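Local structure of HI0065 (Haemophilus influenzae, 1HTW) at residues Gly18-Glu23 with Gly52-Ile57; Thr30-Met35 with Tyr103-Ser108. The protein is required for forming the threonylcarbamoyl group on adenosine 37 of tRNAs that read codons beginning with adenine, and binds ATP and magnesium. One frame throughout, in Å; residues are numbered along the deposited sequence.

Contact 1: Gly18-Glu23 with Gly52-Ile57; sequences GKKFAE and GMLQGI
The thioether of M53 on helix 46-56 lies obliquely by the F21 ring of helix 11-28, giving a Met-aromatic contact in which SD lies 4.8 Å from the ring centroid, 61° off the ring normal. The bend at the last torsion (chi3 72°) turns the methyl back to the ring, where CE comes within 3.6 Å of F21 CD2. Farther back along the same side chain, CG rests 3.4 Å from the carbonyl O of G18, an oxygen that also accepts the helical bond from A22 N. The F21 side chain also touches I127 and V129 of strand 127-134, which places this helix against the sheet.

The two helix axes approach to 7.2 Å and cross at -71°. The CA atoms of G18 and M53 are 4.2 Å apart, those of K19 and G56 4.3 Å; the bare CA of G18 faces the backbone of M53, and that of G56 faces CB of K19, which allows so close an approach. Helix 46-56 begins within the P-loop (Walker A) of this NTPase fold, at K46 and T47. A22 points its methyl into the crossing, 3.7 Å from I57 CG2.

Along the outer margin, K19 is extended through chi3 and lies alongside G56 before its ammonium turns in to give a 2.8 Å hydrogen bond from NZ to G56 O, with NZ standing out of the carbonyl plane. E23 OE2 adds a weak salt bridge to the same nitrogen, while E23 and I57 run antiparallel alongside one another, the carboxylate carbon CD lying against I57 CG2.

Contact 2: Thr30-Met35 with Tyr103-Ser108; sequences TEKAIM and YFNTDS
I34 N donates to S108 O over 3.0 Å at an N-H...O angle of 160°, tying the start of strand 34-39 to the loop after helix 100-104, and A33 CA adds a C-H...O contact to that same oxygen. Two waters supplement this link: one lies within hydrogen-bonding distance of T30 OG1 and S108 O, while the other accepts from A33 N and donates to F104 O.

Side-chain hydroxyls fix the local turns. T30 OG1 donates to K32 O in the carbonyl plane, and S108 OG donates 2.7 Å to Y103 O. With OG set between N and the carbonyl carbon (chi1 68°), that hydroxyl also lies 3.3 Å from A33 CB.

The loop makes an inverse gamma turn centred on D107, whose CB lies 3.4 Å from T30 O, and leads into strand 109-113, the parallel neighbour of strand 34-39 in the central sheet of this P-loop NTPase fold; I34 pairs onward with C110.

Apolar contact comes from M35, which lies roughly perpendicular to F104. M35 SD is 3.9 Å from F104 CD1 in an oblique Met-aromatic contact, and L122 and P123 touch both residues.

The two contacts interleave along the chain: 18-23, then 30-35, then 52-57, then 103-108. Their centres are about 17 Å apart and their nearest atoms about 7 Å, so they do not touch. Helix 11-28 leads into strand 34-39, which in turn leads through the P-loop into helix 46-56; the strand that begins in contact 2 thus lies in sequence between the two helices of contact 1. Helix 46-56 starts at the nucleotide-binding residues K46, T47 and T48, and contact 1 joins it to helix 11-28 farther along, whereas contact 2 joins the approaches to two neighbouring parallel strands, 34-39 and 109-113, whose far ends provide sodium ligands and, from E113, a magnesium ligand.

Contact 1: Gly18-Glu23 with Gly52-Ile57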
# COMPACT_ATOMS: atom_id res chain seq x y z
N GLY A 18 -10.08 1.93 -1.99
CA GLY A 18 -9.14 1.41 -0.98
C GLY A 18 -9.82 0.30 -0.14
O GLY A 18 -9.16 -0.71 0.14
N LYS A 19 -11.06 0.50 0.21
CA LYS A 19 -11.75 -0.51 1.09
C LYS A 19 -11.82 -1.84 0.29
O LYS A 19 -11.45 -2.89 0.81
CB LYS A 19 -13.13 -0.08 1.46
CG LYS A 19 -13.88 -1.16 2.31
CD LYS A 19 -15.28 -0.73 2.66
CE LYS A 19 -16.11 -1.86 3.24
NZ LYS A 19 -15.45 -2.54 4.41
N LYS A 20 -12.23 -1.73 -0.97
CA LYS A 20 -12.33 -2.98 -1.80
C LYS A 20 -10.97 -3.62 -1.97
O LYS A 20 -10.89 -4.87 -1.78
CB LYS A 20 -12.95 -2.65 -3.16
CG LYS A 20 -13.02 -3.85 -4.11
CD LYS A 20 -13.61 -3.50 -5.46
CE LYS A 20 -14.21 -4.75 -6.14
NZ LYS A 20 -13.35 -5.17 -7.27
N PHE A 21 -9.91 -2.89 -2.24
CA PHE A 21 -8.58 -3.44 -2.41
C PHE A 21 -8.07 -4.09 -1.12
O PHE A 21 -7.52 -5.18 -1.06
CB PHE A 21 -7.64 -2.29 -2.84
CG PHE A 21 -6.22 -2.57 -3.14
CD1 PHE A 21 -5.81 -3.75 -3.75
CD2 PHE A 21 -5.23 -1.61 -2.93
CE1 PHE A 21 -4.46 -3.97 -4.01
CE2 PHE A 21 -3.91 -1.79 -3.23
CZ PHE A 21 -3.49 -3.04 -3.76
N ALA A 22 -8.27 -3.41 0.03
CA ALA A 22 -7.78 -3.95 1.31
C ALA A 22 -8.58 -5.22 1.68
O ALA A 22 -7.94 -6.18 2.13
CB ALA A 22 -7.98 -2.92 2.42
N GLU A 23 -9.86 -5.25 1.38
CA GLU A 23 -10.69 -6.43 1.64
C GLU A 23 -10.18 -7.61 0.82
O GLU A 23 -10.05 -8.73 1.38
CB GLU A 23 -12.15 -6.18 1.45
CG GLU A 23 -12.81 -5.23 2.46
CD GLU A 23 -13.06 -5.92 3.79
OE1 GLU A 23 -12.49 -7.00 4.03
OE2 GLU A 23 -13.85 -5.39 4.61
N GLY A 52 -8.26 5.06 3.04
CA GLY A 52 -9.46 4.32 2.66
C GLY A 52 -9.18 2.77 2.96
O GLY A 52 -10.17 2.15 3.29
N MET A 53 -8.01 2.35 2.68
CA MET A 53 -7.71 0.87 2.92
C MET A 53 -7.82 0.59 4.43
O MET A 53 -8.60 -0.29 4.80
CB MET A 53 -6.36 0.53 2.41
CG MET A 53 -6.09 0.62 0.87
SD MET A 53 -4.40 0.26 0.27
CE MET A 53 -4.34 -1.69 0.56
N LEU A 54 -7.16 1.42 5.23
CA LEU A 54 -7.13 1.05 6.71
C LEU A 54 -8.44 1.32 7.38
O LEU A 54 -8.97 0.53 8.21
CB LEU A 54 -6.00 1.85 7.35
CG LEU A 54 -4.58 1.62 6.91
CD1 LEU A 54 -3.61 2.64 7.51
CD2 LEU A 54 -4.11 0.23 7.38
N GLN A 55 -9.07 2.51 7.17
CA GLN A 55 -10.32 2.85 7.75
C GLN A 55 -11.43 2.01 7.17
O GLN A 55 -12.47 1.67 7.79
CB GLN A 55 -10.64 4.40 7.64
CG GLN A 55 -9.60 5.17 8.45
CD GLN A 55 -9.84 6.71 8.29
OE1 GLN A 55 -10.51 7.05 7.34
NE2 GLN A 55 -9.39 7.49 9.27
N GLY A 56 -11.20 1.63 5.88
CA GLY A 56 -12.20 0.80 5.18
C GLY A 56 -12.33 -0.59 5.83
O GLY A 56 -13.49 -1.07 5.80
N ILE A 57 -11.25 -1.10 6.35
CA ILE A 57 -11.36 -2.46 7.01
C ILE A 57 -11.52 -2.26 8.51
O ILE A 57 -11.44 -3.26 9.26
CB ILE A 57 -10.15 -3.31 6.67
CG1 ILE A 57 -8.79 -2.69 6.91
CG2 ILE A 57 -10.24 -3.76 5.19
CD1 ILE A 57 -7.60 -3.64 6.80

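Contact 2: Thr30-Met35 with Tyr103-Ser108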
# COMPACT_ATOMS: atom_id res chain seq x y z
N THR A 30 -2.74 -14.53 3.13
CA THR A 30 -1.44 -15.13 2.82
C THR A 30 -0.57 -15.22 4.05
O THR A 30 -0.61 -14.33 4.92
CB THR A 30 -0.71 -14.28 1.73
OG1 THR A 30 -0.53 -12.96 2.32
CG2 THR A 30 -1.65 -14.12 0.54
N GLU A 31 0.34 -16.20 4.09
CA GLU A 31 1.34 -16.25 5.13
C GLU A 31 2.48 -15.26 4.87
O GLU A 31 3.10 -14.78 5.80
CB GLU A 31 2.03 -17.67 5.09
CG GLU A 31 3.18 -17.69 6.06
CD GLU A 31 3.95 -19.00 6.06
OE1 GLU A 31 4.89 -19.12 5.24
OE2 GLU A 31 3.61 -19.87 6.88
N LYS A 32 2.73 -14.98 3.58
CA LYS A 32 3.84 -14.05 3.31
C LYS A 32 3.28 -12.59 3.39
O LYS A 32 2.10 -12.41 3.23
CB LYS A 32 4.56 -14.29 2.03
CG LYS A 32 3.83 -13.86 0.76
CD LYS A 32 4.89 -13.72 -0.36
CE LYS A 32 4.36 -12.88 -1.48
NZ LYS A 32 5.18 -12.95 -2.72
N ALA A 33 4.21 -11.74 3.75
CA ALA A 33 3.76 -10.29 3.88
C ALA A 33 3.44 -9.80 2.46
O ALA A 33 4.21 -10.10 1.53
CB ALA A 33 4.88 -9.53 4.49
N ILE A 34 2.36 -9.05 2.33
CA ILE A 34 2.02 -8.55 0.96
C ILE A 34 2.68 -7.17 0.78
O ILE A 34 2.45 -6.31 1.63
CB ILE A 34 0.52 -8.49 0.82
CG1 ILE A 34 -0.13 -9.87 1.12
CG2 ILE A 34 0.06 -8.00 -0.55
CD1 ILE A 34 -1.62 -9.91 0.86
N MET A 35 3.49 -7.04 -0.24
CA MET A 35 4.20 -5.76 -0.47
C MET A 35 3.43 -4.97 -1.53
O MET A 35 3.26 -5.37 -2.67
CB MET A 35 5.63 -6.02 -0.90
CG MET A 35 6.33 -7.03 0.08
SD MET A 35 6.71 -6.09 1.75
CE MET A 35 7.78 -4.72 1.15
N TYR A 103 8.52 -7.18 10.32
CA TYR A 103 7.40 -6.76 9.49
C TYR A 103 7.35 -7.45 8.13
O TYR A 103 6.25 -7.68 7.61
CB TYR A 103 7.40 -5.26 9.27
CG TYR A 103 7.51 -4.43 10.53
CD1 TYR A 103 7.46 -4.98 11.79
CD2 TYR A 103 7.70 -3.06 10.42
CE1 TYR A 103 7.59 -4.18 12.93
CE2 TYR A 103 7.87 -2.26 11.53
CZ TYR A 103 7.79 -2.83 12.78
OH TYR A 103 7.88 -2.01 13.89
N PHE A 104 8.49 -7.73 7.53
CA PHE A 104 8.52 -8.36 6.22
C PHE A 104 8.51 -9.89 6.35
O PHE A 104 8.30 -10.56 5.34
CB PHE A 104 9.67 -7.91 5.36
CG PHE A 104 9.85 -6.43 5.18
CD1 PHE A 104 8.77 -5.58 5.05
CD2 PHE A 104 11.12 -5.88 5.13
CE1 PHE A 104 8.94 -4.21 4.91
CE2 PHE A 104 11.31 -4.52 4.95
CZ PHE A 104 10.21 -3.69 4.85
N ASN A 105 8.65 -10.41 7.57
CA ASN A 105 8.67 -11.84 7.79
C ASN A 105 7.46 -12.44 8.46
O ASN A 105 7.55 -13.57 8.98
CB ASN A 105 9.89 -12.21 8.70
CG ASN A 105 11.12 -12.35 7.84
OD1 ASN A 105 11.74 -11.36 7.50
ND2 ASN A 105 11.44 -13.59 7.49
N THR A 106 6.34 -11.76 8.48
CA THR A 106 5.11 -12.25 9.10
C THR A 106 3.96 -12.03 8.15
O THR A 106 4.26 -11.54 7.02
CB THR A 106 4.93 -11.60 10.47
OG1 THR A 106 3.92 -12.22 11.25
CG2 THR A 106 4.56 -10.12 10.24
N ASP A 107 2.76 -12.44 8.42
CA ASP A 107 1.59 -12.39 7.59
C ASP A 107 0.92 -10.97 7.72
O ASP A 107 -0.20 -10.86 8.17
CB ASP A 107 0.58 -13.45 7.99
CG ASP A 107 0.24 -13.48 9.46
OD1 ASP A 107 1.14 -13.16 10.28
OD2 ASP A 107 -0.89 -13.86 9.81
N SER A 108 1.79 -10.06 7.33
CA SER A 108 1.35 -8.63 7.38
C SER A 108 1.01 -8.14 5.98
O SER A 108 1.08 -8.82 4.98
CB SER A 108 2.54 -7.85 7.92
OG SER A 108 3.62 -7.79 7.02
O HOH W 1 -0.64 -11.15 4.79
O HOH W 2 6.84 -12.63 4.65